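Local coordinates for protein RNA polymerase II subunit A C-terminal domain phosphatase SSU72 (Homo sapiens, PDB 4H3K) that dephosphorylates the C-terminal domain of RNA polymerase II as a serine/threonine protein phosphatase, and takes part in RNA processing, transcription termination and pre-mRNA polyadenylation, at residues Val28-Ser33 with Leu129-Arg134; Gln36-Glu41 with Glu166-Gly171; Ser52-Gly57 with Gln119-Leu124; Val157-Gln162 with Phe173-Leu178. The protein carries 1 engineered substitution. All coordinates share one frame; numbering follows the deposited sequence.

Contact 1 (Val28-Ser33 with Leu129-Arg134); sequences VAVVSS and LTCEER. Engineered in segment 28-33: S32 (natural residue Cys). With PO4 (phosphate ion), chain F.
V30 and V31 pair with L129 and T130 as neighbouring parallel strands in the middle of the five-stranded mixed sheet. Beyond the pairing, strand 27-32 runs into the phosphate-binding P-loop, whose CX5R signature begins at residue 32. That residue is an engineered serine in place of the natural cysteine, the nucleophile in CX5R phosphatases. L129 N donates to A29 O at 2.9 Å, and V31 N donates to L129 O, also at 2.9 Å; the first bond is nearly straight (171°). The pairing weakens toward the strands' C-terminal ends, where C131 N reaches V31 O at 3.1 Å and only 129°. Side chains alternate between the two faces. V30 and L129 lie on one face, under helices 38-48 and 165-184. V31 and T130 lie on the other and touch V135 of helix 133-145. V28 CG1 meets L129 CD1 at 3.7 Å. V30 CG1, set anti to the backbone N (chi1 -174°), comes to 3.8 Å from C131 SG. T130 OG1 turns to N158 on the next strand. The hydroxyl of S32 is bonded to S39. The loop's backbone enters the grip with S33 N, 2.9 Å from phosphate O4, while S32 OG donates to phosphate O1 at 2.6 Å.

Contact 2 (Gln36-Glu41 with Glu166-Gly171); sequences QNRSME and EEATLG. With PO4 (phosphate ion), chain F.
The side-chain amide of N37 rests against the A168 methyl, N37 CG to A168 CB 3.8 Å, while the flat guanidinium of R38 sits at the phosphate. The phosphate lies at the edge of the guanidinium, with its phosphorus in the guanidinium plane. This is the closing end of the CX5R motif of the P-loop, in which R38 is the arginine and the first residue of helix 38-48. The bend of the R38 chain at chi3 (-69°) turns NE toward the phosphate, where O3 takes two bonds from one residue: from R38 N, and from R38 NE at 2.6 Å. R38 NH2 holds O4 at 2.8 Å. Backbone N atoms of Q36 and N37 both donate to O1, while R38 NH1 is kept by a salt bridge to E132 and a bond to I161 O. Replacing R38 by a lysine would probably lose the two-pronged hold on the phosphate and leave E132 without its paired guanidinium. The helix contact itself is small and mostly apolar. A168 CB touches R38 CG at 4.0 Å. E41 lays its CG over the backbone, 3.6 Å from T169 CA, while its carboxylate goes on to a salt bridge with R107. T169 OG1 bonds back to H165 O. No direct hydrogen bond joins the two segments. One water bridges them, donating to R38 O at 2.9 Å and to A168 O at 2.8 Å.

Contact 3 (Ser52-Gly57 with Gln119-Leu124); sequences SVRSFG and QNCKDL
R54 and D123 form a salt bridge, and F56 packs beside C121. R54 NH1 lies only 2.5 Å from D123 OD2, so short that its exact geometry is doubtful. The oxygen arrives at the guanidinium edge, near its plane, and the two side chains cross at about a right angle. The carboxylate is turned 63° from the guanidinium plane. C121 puts its CB 3.5 Å from F56 CE1. Its sulfur makes an oblique sulfur-aromatic contact, SG to the F56 ring centroid 4.8 Å. The same SG lies 3.7 Å from R54 NH1, touching both groups. Within the strand, F56 CZ lies over one face of the R54 guanidinium, toward its rim. Strand 52-57 is the outermost strand of the mixed sheet on this side, next to strand 27-32, in an alpha/beta fold like that of low-molecular-weight tyrosine phosphatases. Residues 119-123 run antiparallel alongside it, 175° apart in direction, and meet it through side chains rather than backbone pairing. R54 bends at chi2 (-103°) and chi3, which brings NH1 to the carboxylate while NH2 makes a second salt bridge, to E116. With an alanine at R54, D123 and E116 would probably lose their shared positive partner, and the flat group under F56 CZ would be gone. Further out, F125 touches both R54 and F56, and A29 touches F56. The turn holding the acid has a weak bond of its own, D123 N to C121 SG at 3.6 Å.

Contact 4 (Val157-Gln162 with Phe173-Leu178); sequences VNVDIQ and FLICEL
I161 and I175 each set CG1 anti to the carbonyl carbon, with chi1 -59° in I161 and -77° in I175. Both chains then extend at chi2, which carries the two CD1 methyls to the contact. I161 CD1 meets I175 CD1 at 3.7 Å, the closest approach of the two segments. V159 spreads its two branches over two neighbours on the helix. Its CG1 meets L174 CD2 at 4.1 Å. Its CG2 faces I175 CG1 at 4.4 Å. Earlier in the strand, V157 CG1 reaches L178 CD2, a looser touch at 4.5 Å. V157, V159 and I161 alternate with residues that turn from the helix, and L174 and L178 are one helical turn apart. The chain leaves strand 153-159, turns, and comes back as helix 165-184 packed on one face of the sheet. This is the strand-then-helix unit of an alpha/beta sandwich. The short axes lie 10.9 Å apart and run roughly antiparallel, at 148°. No hydrogen bond crosses; the contact is wholly apolar. L129 on the adjoining strand touches V157, I175 and L178. F207 on the antiparallel strand 207-213 touches V157, V159 and L174. L196 and F199 of helix 188-203 close over L178. Past the strand, I161 stays tied to the sheet side by a backbone bond with C131.

Overall arrangement
The chain starts with strand 27-32, then the P-loop and helix 38-48, then strand 52-57; these supply the first halves of contacts 1, 2 and 3. Contact 3 closes first, when residues 119-124 come back beside the outermost strand. It is nested inside the loops of contacts 1 and 2. Contact 1 closes next, at 129-134, joining two central strands. Contact 2 crosses it: it opens before contact 1 closes and closes only on helix 165-184. Contact 4 opens at 157-162, after contacts 1 and 3 have closed, closes at 173-178 and crosses contact 2 on the same helix. Contacts 1 and 2 share the phosphate. Contacts 3 and 4, with centres about 17 Å apart, do not touch.

Contact 1 (Val28-Ser33 with Leu129-Arg134)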
loop_
_atom_site.group_PDB
_atom_site.type_symbol
_atom_site.label_atom_id
_atom_site.label_comp_id
_atom_site.label_asym_id
_atom_site.label_seq_id
_atom_site.Cartn_x
_atom_site.Cartn_y
_atom_site.Cartn_z
ATOM N N VAL B 28 0.566 5.247 -12.763
ATOM C CA VAL B 28 0.649 6.527 -12.051
ATOM C C VAL B 28 -0.723 7.184 -11.904
ATOM O O VAL B 28 -1.575 7.062 -12.799
ATOM C CB VAL B 28 1.569 7.479 -12.840
ATOM C CG1 VAL B 28 1.706 8.873 -12.147
ATOM C CG2 VAL B 28 2.912 6.829 -13.044
ATOM N N ALA B 29 -0.922 7.870 -10.784
ATOM C CA ALA B 29 -2.026 8.807 -10.589
ATOM C C ALA B 29 -1.421 10.165 -10.339
ATOM O O ALA B 29 -0.428 10.275 -9.607
ATOM C CB ALA B 29 -2.902 8.410 -9.412
ATOM N N VAL B 30 -1.965 11.183 -11.001
ATOM C CA VAL B 30 -1.599 12.554 -10.705
ATOM C C VAL B 30 -2.821 13.271 -10.139
ATOM O O VAL B 30 -3.925 13.153 -10.685
ATOM C CB VAL B 30 -1.062 13.316 -11.941
ATOM C CG1 VAL B 30 -0.558 14.699 -11.482
ATOM C CG2 VAL B 30 0.096 12.559 -12.596
ATOM N N VAL B 31 -2.610 14.002 -9.034
ATOM C CA VAL B 31 -3.708 14.567 -8.240
ATOM C C VAL B 31 -3.501 16.075 -8.006
ATOM O O VAL B 31 -2.434 16.515 -7.556
ATOM C CB VAL B 31 -3.827 13.847 -6.869
ATOM C CG1 VAL B 31 -5.148 14.197 -6.185
ATOM C CG2 VAL B 31 -3.711 12.330 -7.039
ATOM N N SER B 32 -4.514 16.877 -8.330
ATOM C CA SER B 32 -4.448 18.286 -7.982
ATOM C C SER B 32 -5.655 18.595 -7.099
ATOM O O SER B 32 -6.197 17.693 -6.429
ATOM C CB SER B 32 -4.429 19.168 -9.247
ATOM O OG SER B 32 -5.603 18.908 -9.989
ATOM N N SER B 33 -6.085 19.849 -7.081
ATOM C CA SER B 33 -7.238 20.192 -6.233
ATOM C C SER B 33 -8.575 20.033 -6.936
ATOM O O SER B 33 -9.492 19.360 -6.428
ATOM C CB SER B 33 -7.071 21.584 -5.642
ATOM O OG SER B 33 -8.093 21.749 -4.691
ATOM N N LEU B 129 1.406 11.107 -7.590
ATOM C CA LEU B 129 2.060 12.399 -7.559
ATOM C C LEU B 129 1.032 13.468 -7.273
ATOM O O LEU B 129 0.005 13.536 -7.963
ATOM C CB LEU B 129 2.702 12.675 -8.899
ATOM C CG LEU B 129 3.856 11.690 -9.153
ATOM C CD1 LEU B 129 3.985 11.408 -10.586
ATOM C CD2 LEU B 129 5.127 12.312 -8.646
ATOM N N THR B 130 1.313 14.320 -6.290
ATOM C CA THR B 130 0.401 15.402 -5.947
ATOM C C THR B 130 1.050 16.719 -6.319
ATOM O O THR B 130 2.279 16.816 -6.372
ATOM C CB THR B 130 -0.007 15.364 -4.444
ATOM O OG1 THR B 130 1.151 15.557 -3.620
ATOM C CG2 THR B 130 -0.616 13.986 -4.098
ATOM N N CYS B 131 0.222 17.742 -6.578
ATOM C CA CYS B 131 0.693 18.990 -7.160
ATOM C C CYS B 131 0.776 20.154 -6.162
ATOM O O CYS B 131 1.088 21.251 -6.563
ATOM C CB CYS B 131 -0.171 19.371 -8.380
ATOM S SG CYS B 131 -0.175 18.064 -9.661
ATOM N N GLU B 132 0.487 19.899 -4.879
ATOM C CA GLU B 132 0.740 20.825 -3.788
ATOM C C GLU B 132 0.521 20.159 -2.454
ATOM O O GLU B 132 -0.209 19.167 -2.347
ATOM C CB GLU B 132 -0.090 22.135 -3.871
ATOM C CG GLU B 132 -1.556 21.980 -3.609
ATOM C CD GLU B 132 -2.255 23.350 -3.590
ATOM O OE1 GLU B 132 -2.557 23.861 -4.670
ATOM O OE2 GLU B 132 -2.441 23.912 -2.501
ATOM N N GLU B 133 1.175 20.700 -1.426
ATOM C CA GLU B 133 1.223 20.007 -0.144
ATOM C C GLU B 133 -0.160 19.748 0.479
ATOM O O GLU B 133 -0.388 18.703 1.102
ATOM C CB GLU B 133 2.135 20.767 0.829
ATOM C CG GLU B 133 2.374 19.999 2.079
ATOM C CD GLU B 133 3.297 20.713 3.043
ATOM O OE1 GLU B 133 3.908 21.702 2.628
ATOM O OE2 GLU B 133 3.411 20.288 4.212
ATOM N N ARG B 134 -1.087 20.688 0.306
ATOM C CA ARG B 134 -2.462 20.483 0.808
ATOM C C ARG B 134 -3.117 19.240 0.163
ATOM O O ARG B 134 -3.902 18.546 0.797
ATOM C CB ARG B 134 -3.302 21.742 0.488
ATOM C CG ARG B 134 -4.730 21.783 1.041
ATOM C CD ARG B 134 -5.677 22.680 0.144
ATOM N NE ARG B 134 -6.055 21.971 -1.099
ATOM C CZ ARG B 134 -7.285 21.553 -1.418
ATOM N NH1 ARG B 134 -8.330 21.810 -0.627
ATOM N NH2 ARG B 134 -7.480 20.875 -2.539
HETATM P P PO4 F . -6.061 22.167 -10.501
HETATM O O1 PO4 F . -6.597 20.950 -11.189
HETATM O O2 PO4 F . -6.817 23.428 -10.947
HETATM O O3 PO4 F . -4.596 22.388 -10.826
HETATM O O4 PO4 F . -6.156 22.078 -9.005
#

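Contact 2 (Gln36-Glu41 with Glu166-Gly171)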
loop_
_atom_site.group_PDB
_atom_site.type_symbol
_atom_site.label_atom_id
_atom_site.label_comp_id
_atom_site.label_asym_id
_atom_site.label_seq_id
_atom_site.Cartn_x
_atom_site.Cartn_y
_atom_site.Cartn_z
ATOM N N GLN B 36 -8.469 20.001 -12.903
ATOM C CA GLN B 36 -8.751 20.849 -14.075
ATOM C C GLN B 36 -7.482 21.222 -14.837
ATOM O O GLN B 36 -7.483 21.243 -16.066
ATOM C CB GLN B 36 -9.410 22.141 -13.635
ATOM C CG GLN B 36 -10.855 21.981 -13.182
ATOM C CD GLN B 36 -11.769 21.639 -14.366
ATOM O OE1 GLN B 36 -11.365 21.739 -15.516
ATOM N NE2 GLN B 36 -12.986 21.212 -14.075
ATOM N N ASN B 37 -6.422 21.536 -14.079
ATOM C CA ASN B 37 -5.251 22.199 -14.628
ATOM C C ASN B 37 -3.951 21.394 -14.424
ATOM O O ASN B 37 -3.502 20.746 -15.343
ATOM C CB ASN B 37 -5.158 23.639 -14.067
ATOM C CG ASN B 37 -3.924 24.401 -14.564
ATOM O OD1 ASN B 37 -3.356 25.237 -13.846
ATOM N ND2 ASN B 37 -3.525 24.131 -15.779
ATOM N N ARG B 38 -3.358 21.432 -13.230
ATOM C CA ARG B 38 -2.071 20.756 -13.014
ATOM C C ARG B 38 -2.108 19.242 -13.289
ATOM O O ARG B 38 -1.237 18.694 -13.981
ATOM C CB ARG B 38 -1.544 21.095 -11.622
ATOM C CG ARG B 38 -1.271 22.596 -11.491
ATOM C CD ARG B 38 -1.201 23.012 -10.034
ATOM N NE ARG B 38 -2.514 22.918 -9.373
ATOM C CZ ARG B 38 -2.701 23.043 -8.066
ATOM N NH1 ARG B 38 -1.662 23.267 -7.270
ATOM N NH2 ARG B 38 -3.926 22.933 -7.535
ATOM N N SER B 39 -3.139 18.570 -12.792
ATOM C CA SER B 39 -3.237 17.129 -12.961
ATOM C C SER B 39 -3.600 16.736 -14.394
ATOM O O SER B 39 -3.173 15.694 -14.862
ATOM C CB SER B 39 -4.238 16.495 -11.943
ATOM O OG SER B 39 -5.520 17.146 -12.027
ATOM N N MET B 40 -4.353 17.578 -15.096
ATOM C CA MET B 40 -4.786 17.275 -16.448
ATOM C C MET B 40 -3.682 17.535 -17.490
ATOM O O MET B 40 -3.525 16.762 -18.440
ATOM C CB MET B 40 -6.081 18.018 -16.774
ATOM C CG MET B 40 -7.243 17.507 -15.926
ATOM S SD MET B 40 -7.653 15.802 -16.367
ATOM C CE MET B 40 -8.687 16.061 -17.837
ATOM N N GLU B 41 -2.945 18.621 -17.305
ATOM C CA GLU B 41 -1.699 18.844 -18.064
ATOM C C GLU B 41 -0.751 17.642 -17.933
ATOM O O GLU B 41 -0.144 17.196 -18.920
ATOM C CB GLU B 41 -1.012 20.112 -17.561
ATOM C CG GLU B 41 0.006 20.725 -18.544
ATOM C CD GLU B 41 -0.633 21.099 -19.878
ATOM O OE1 GLU B 41 -0.114 20.660 -20.894
ATOM O OE2 GLU B 41 -1.677 21.780 -19.896
ATOM N N GLU B 166 1.013 28.068 -17.250
ATOM C CA GLU B 166 2.438 27.970 -17.506
ATOM C C GLU B 166 3.162 27.047 -16.518
ATOM O O GLU B 166 3.939 26.186 -16.942
ATOM C CB GLU B 166 3.064 29.359 -17.520
ATOM C CG GLU B 166 4.578 29.326 -17.491
ATOM C CD GLU B 166 5.179 30.376 -16.573
ATOM O OE1 GLU B 166 4.415 30.967 -15.756
ATOM O OE2 GLU B 166 6.414 30.601 -16.686
ATOM N N GLU B 167 2.921 27.240 -15.216
ATOM C CA GLU B 167 3.499 26.389 -14.170
ATOM C C GLU B 167 2.958 24.968 -14.267
ATOM O O GLU B 167 3.701 24.027 -14.041
ATOM C CB GLU B 167 3.266 26.961 -12.760
ATOM C CG GLU B 167 4.065 28.260 -12.454
ATOM C CD GLU B 167 5.578 28.054 -12.527
ATOM O OE1 GLU B 167 6.089 27.113 -11.891
ATOM O OE2 GLU B 167 6.269 28.828 -13.234
ATOM N N ALA B 168 1.681 24.818 -14.632
ATOM C CA ALA B 168 1.107 23.496 -14.878
ATOM C C ALA B 168 1.890 22.726 -15.946
ATOM O O ALA B 168 2.178 21.540 -15.770
ATOM C CB ALA B 168 -0.319 23.604 -15.285
ATOM N N THR B 169 2.219 23.413 -17.043
ATOM C CA THR B 169 2.950 22.804 -18.168
ATOM C C THR B 169 4.351 22.412 -17.721
ATOM O O THR B 169 4.838 21.317 -18.021
ATOM C CB THR B 169 2.951 23.752 -19.420
ATOM O OG1 THR B 169 1.593 24.000 -19.800
ATOM C CG2 THR B 169 3.660 23.114 -20.622
ATOM N N LEU B 170 4.991 23.299 -16.975
ATOM C CA LEU B 170 6.342 23.040 -16.519
ATOM C C LEU B 170 6.356 21.871 -15.540
ATOM O O LEU B 170 7.241 20.984 -15.577
ATOM C CB LEU B 170 6.869 24.308 -15.835
ATOM C CG LEU B 170 8.271 24.251 -15.258
ATOM C CD1 LEU B 170 9.255 23.832 -16.363
ATOM C CD2 LEU B 170 8.629 25.661 -14.766
ATOM N N GLY B 171 5.365 21.891 -14.656
ATOM C CA GLY B 171 5.206 20.897 -13.609
ATOM C C GLY B 171 4.972 19.542 -14.228
ATOM O O GLY B 171 5.556 18.556 -13.792
HETATM P P PO4 F . -6.061 22.167 -10.501
HETATM O O1 PO4 F . -6.597 20.950 -11.189
HETATM O O2 PO4 F . -6.817 23.428 -10.947
HETATM O O3 PO4 F . -4.596 22.388 -10.826
HETATM O O4 PO4 F . -6.156 22.078 -9.005
HETATM O O HOH W 1 1.309 20.086 -13.586
#

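Contact 3 (Ser52-Gly57 with Gln119-Leu124)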
loop_
_atom_site.group_PDB
_atom_site.type_symbol
_atom_site.label_atom_id
_atom_site.label_comp_id
_atom_site.label_asym_id
_atom_site.label_seq_id
_atom_site.Cartn_x
_atom_site.Cartn_y
_atom_site.Cartn_z
ATOM N N SER B 52 0.649 4.535 -18.096
ATOM C CA SER B 52 -0.677 4.252 -17.632
ATOM C C SER B 52 -0.927 5.286 -16.546
ATOM O O SER B 52 -0.242 5.311 -15.542
ATOM C CB SER B 52 -0.697 2.823 -17.072
ATOM O OG SER B 52 -1.872 2.590 -16.322
ATOM N N VAL B 53 -1.864 6.184 -16.790
ATOM C CA VAL B 53 -2.097 7.305 -15.899
ATOM C C VAL B 53 -3.588 7.567 -15.662
ATOM O O VAL B 53 -4.394 7.410 -16.553
ATOM C CB VAL B 53 -1.334 8.571 -16.385
ATOM C CG1 VAL B 53 -1.648 8.911 -17.850
ATOM C CG2 VAL B 53 -1.566 9.787 -15.446
ATOM N N ARG B 54 -3.923 7.941 -14.431
ATOM C CA ARG B 54 -5.239 8.438 -14.097
ATOM C C ARG B 54 -5.002 9.742 -13.331
ATOM O O ARG B 54 -3.902 9.992 -12.820
ATOM C CB ARG B 54 -6.004 7.445 -13.211
ATOM C CG ARG B 54 -6.143 5.997 -13.741
ATOM C CD ARG B 54 -7.512 5.670 -14.308
ATOM N NE ARG B 54 -8.638 6.411 -13.702
ATOM C CZ ARG B 54 -9.503 5.935 -12.801
ATOM N NH1 ARG B 54 -9.399 4.703 -12.303
ATOM N NH2 ARG B 54 -10.490 6.715 -12.377
ATOM N N SER B 55 -6.029 10.573 -13.260
ATOM C CA SER B 55 -5.895 11.845 -12.604
ATOM C C SER B 55 -7.125 12.154 -11.774
ATOM O O SER B 55 -8.225 11.676 -12.071
ATOM C CB SER B 55 -5.653 12.937 -13.647
ATOM O OG SER B 55 -6.802 13.125 -14.438
ATOM N N PHE B 56 -6.929 12.945 -10.714
ATOM C CA PHE B 56 -7.961 13.168 -9.708
ATOM C C PHE B 56 -7.782 14.533 -9.100
ATOM O O PHE B 56 -6.736 15.165 -9.271
ATOM C CB PHE B 56 -7.866 12.122 -8.568
ATOM C CG PHE B 56 -7.956 10.704 -9.038
ATOM C CD1 PHE B 56 -9.200 10.115 -9.243
ATOM C CD2 PHE B 56 -6.786 9.962 -9.293
ATOM C CE1 PHE B 56 -9.300 8.804 -9.689
ATOM C CE2 PHE B 56 -6.858 8.659 -9.735
ATOM C CZ PHE B 56 -8.124 8.060 -9.929
ATOM N N GLY B 57 -8.808 14.970 -8.374
ATOM C CA GLY B 57 -8.709 16.146 -7.511
ATOM C C GLY B 57 -9.108 15.769 -6.080
ATOM O O GLY B 57 -9.923 14.883 -5.876
ATOM N N GLN B 119 -10.961 10.778 -3.468
ATOM C CA GLN B 119 -11.549 10.079 -2.325
ATOM C C GLN B 119 -12.643 9.092 -2.758
ATOM O O GLN B 119 -13.033 8.232 -1.968
ATOM C CB GLN B 119 -12.062 11.074 -1.275
ATOM C CG GLN B 119 -10.967 11.948 -0.659
ATOM C CD GLN B 119 -10.709 13.300 -1.362
ATOM O OE1 GLN B 119 -10.319 14.246 -0.702
ATOM N NE2 GLN B 119 -10.916 13.380 -2.675
ATOM N N ASN B 120 -13.109 9.197 -4.008
ATOM C CA ASN B 120 -14.160 8.289 -4.532
ATOM C C ASN B 120 -13.659 7.099 -5.294
ATOM O O ASN B 120 -14.428 6.176 -5.555
ATOM C CB ASN B 120 -15.141 9.009 -5.461
ATOM C CG ASN B 120 -15.945 10.056 -4.757
ATOM O OD1 ASN B 120 -16.194 9.973 -3.543
ATOM N ND2 ASN B 120 -16.350 11.074 -5.508
ATOM N N CYS B 121 -12.396 7.123 -5.694
ATOM C CA CYS B 121 -11.869 6.031 -6.509
ATOM C C CYS B 121 -11.209 4.951 -5.665
ATOM O O CYS B 121 -10.769 5.210 -4.543
ATOM C CB CYS B 121 -10.887 6.545 -7.564
ATOM S SG CYS B 121 -10.508 5.327 -8.853
ATOM N N LYS B 122 -11.115 3.762 -6.257
ATOM C CA LYS B 122 -10.672 2.531 -5.596
ATOM C C LYS B 122 -9.591 1.780 -6.408
ATOM O O LYS B 122 -9.353 0.588 -6.176
ATOM C CB LYS B 122 -11.886 1.612 -5.385
ATOM C CG LYS B 122 -12.686 1.269 -6.694
ATOM C CD LYS B 122 -12.709 2.437 -7.730
ATOM C CE LYS B 122 -14.007 2.498 -8.533
ATOM N NZ LYS B 122 -13.817 1.903 -9.892
ATOM N N ASP B 123 -8.953 2.474 -7.353
ATOM C CA ASP B 123 -7.920 1.891 -8.221
ATOM C C ASP B 123 -6.574 1.771 -7.503
ATOM O O ASP B 123 -6.331 2.504 -6.553
ATOM C CB ASP B 123 -7.742 2.782 -9.443
ATOM C CG ASP B 123 -7.763 2.009 -10.734
ATOM O OD1 ASP B 123 -7.208 0.891 -10.760
ATOM O OD2 ASP B 123 -8.337 2.538 -11.719
ATOM N N LEU B 124 -5.707 0.856 -7.952
ATOM C CA LEU B 124 -4.349 0.741 -7.398
ATOM C C LEU B 124 -3.298 1.393 -8.287
ATOM O O LEU B 124 -3.347 1.266 -9.524
ATOM C CB LEU B 124 -3.951 -0.720 -7.141
ATOM C CG LEU B 124 -4.926 -1.618 -6.359
ATOM C CD1 LEU B 124 -4.362 -3.032 -6.169
ATOM C CD2 LEU B 124 -5.254 -0.993 -5.020
#

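Contact 4 (Val157-Gln162 with Phe173-Leu178)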
loop_
_atom_site.group_PDB
_atom_site.type_symbol
_atom_site.label_atom_id
_atom_site.label_comp_id
_atom_site.label_asym_id
_atom_site.label_seq_id
_atom_site.Cartn_x
_atom_site.Cartn_y
_atom_site.Cartn_z
ATOM N N VAL B 157 4.304 11.115 -3.756
ATOM C CA VAL B 157 5.327 12.151 -3.872
ATOM C C VAL B 157 4.630 13.460 -4.185
ATOM O O VAL B 157 3.750 13.518 -5.063
ATOM C CB VAL B 157 6.368 11.819 -4.954
ATOM C CG1 VAL B 157 7.350 12.981 -5.173
ATOM C CG2 VAL B 157 7.126 10.480 -4.593
ATOM N N ASN B 158 5.042 14.512 -3.483
ATOM C CA ASN B 158 4.545 15.858 -3.772
ATOM C C ASN B 158 5.547 16.713 -4.506
ATOM O O ASN B 158 6.736 16.663 -4.178
ATOM C CB ASN B 158 4.174 16.587 -2.477
ATOM C CG ASN B 158 3.484 17.900 -2.735
ATOM O OD1 ASN B 158 2.372 17.941 -3.290
ATOM N ND2 ASN B 158 4.149 18.995 -2.366
ATOM N N VAL B 159 5.059 17.518 -5.460
ATOM C CA VAL B 159 5.810 18.692 -5.956
ATOM C C VAL B 159 4.875 19.887 -5.912
ATOM O O VAL B 159 3.814 19.819 -6.497
ATOM C CB VAL B 159 6.139 18.684 -7.470
ATOM C CG1 VAL B 159 7.366 19.619 -7.762
ATOM C CG2 VAL B 159 6.232 17.344 -8.064
ATOM N N ASP B 160 5.270 20.980 -5.260
ATOM C CA ASP B 160 4.464 22.188 -5.285
ATOM C C ASP B 160 4.449 22.825 -6.675
ATOM O O ASP B 160 5.458 23.319 -7.162
ATOM C CB ASP B 160 4.896 23.204 -4.229
ATOM C CG ASP B 160 4.313 22.906 -2.841
ATOM O OD1 ASP B 160 3.549 21.940 -2.658
ATOM O OD2 ASP B 160 4.644 23.660 -1.914
ATOM N N ILE B 161 3.276 22.812 -7.309
ATOM C CA ILE B 161 3.113 23.466 -8.600
ATOM C C ILE B 161 2.038 24.543 -8.502
ATOM O O ILE B 161 0.906 24.260 -8.093
ATOM C CB ILE B 161 2.721 22.456 -9.705
ATOM C CG1 ILE B 161 3.786 21.351 -9.861
ATOM C CG2 ILE B 161 2.444 23.204 -11.049
ATOM C CD1 ILE B 161 3.194 20.024 -10.504
ATOM N N GLN B 162 2.368 25.764 -8.916
ATOM C CA GLN B 162 1.387 26.854 -8.896
ATOM C C GLN B 162 0.252 26.590 -9.883
ATOM O O GLN B 162 0.463 26.072 -10.995
ATOM C CB GLN B 162 2.059 28.196 -9.190
ATOM C CG GLN B 162 2.951 28.676 -8.046
ATOM C CD GLN B 162 3.271 30.168 -8.115
ATOM O OE1 GLN B 162 3.563 30.716 -9.197
ATOM N NE2 GLN B 162 3.238 30.837 -6.953
ATOM N N PHE B 173 5.942 18.533 -17.236
ATOM C CA PHE B 173 7.185 18.026 -17.837
ATOM C C PHE B 173 8.183 17.525 -16.786
ATOM O O PHE B 173 8.853 16.531 -17.016
ATOM C CB PHE B 173 7.821 19.040 -18.804
ATOM C CG PHE B 173 7.101 19.117 -20.152
ATOM C CD1 PHE B 173 7.103 18.020 -21.021
ATOM C CD2 PHE B 173 6.407 20.267 -20.531
ATOM C CE1 PHE B 173 6.433 18.057 -22.264
ATOM C CE2 PHE B 173 5.727 20.327 -21.780
ATOM C CZ PHE B 173 5.740 19.206 -22.642
ATOM N N LEU B 174 8.233 18.168 -15.624
ATOM C CA LEU B 174 9.061 17.690 -14.517
ATOM C C LEU B 174 8.560 16.329 -13.992
ATOM O O LEU B 174 9.330 15.415 -13.753
ATOM C CB LEU B 174 9.082 18.723 -13.384
ATOM C CG LEU B 174 9.952 18.469 -12.151
ATOM C CD1 LEU B 174 11.446 18.397 -12.517
ATOM C CD2 LEU B 174 9.711 19.590 -11.116
ATOM N N ILE B 175 7.245 16.217 -13.820
ATOM C CA ILE B 175 6.607 14.970 -13.454
ATOM C C ILE B 175 6.916 13.866 -14.480
ATOM O O ILE B 175 7.267 12.736 -14.097
ATOM C CB ILE B 175 5.071 15.191 -13.279
ATOM C CG1 ILE B 175 4.815 15.868 -11.935
ATOM C CG2 ILE B 175 4.308 13.854 -13.307
ATOM C CD1 ILE B 175 3.428 16.621 -11.808
ATOM N N CYS B 176 6.804 14.200 -15.769
ATOM C CA CYS B 176 7.136 13.254 -16.839
ATOM C C CYS B 176 8.606 12.822 -16.731
ATOM O O CYS B 176 8.919 11.626 -16.838
ATOM C CB CYS B 176 6.845 13.849 -18.234
ATOM S SG CYS B 176 7.135 12.637 -19.575
ATOM N N GLU B 177 9.500 13.785 -16.493
ATOM C CA GLU B 177 10.927 13.467 -16.305
ATOM C C GLU B 177 11.153 12.525 -15.127
ATOM O O GLU B 177 11.861 11.505 -15.250
ATOM C CB GLU B 177 11.770 14.747 -16.182
ATOM C CG GLU B 177 13.128 14.593 -16.783
ATOM C CD GLU B 177 13.998 15.814 -16.633
ATOM O OE1 GLU B 177 13.430 16.933 -16.493
ATOM O OE2 GLU B 177 15.248 15.629 -16.699
ATOM N N LEU B 178 10.501 12.819 -14.006
ATOM C CA LEU B 178 10.582 11.946 -12.848
ATOM C C LEU B 178 10.059 10.538 -13.143
ATOM O O LEU B 178 10.715 9.557 -12.825
ATOM C CB LEU B 178 9.865 12.572 -11.651
ATOM C CG LEU B 178 9.838 11.691 -10.395
ATOM C CD1 LEU B 178 11.265 11.456 -9.853
ATOM C CD2 LEU B 178 8.933 12.280 -9.317
#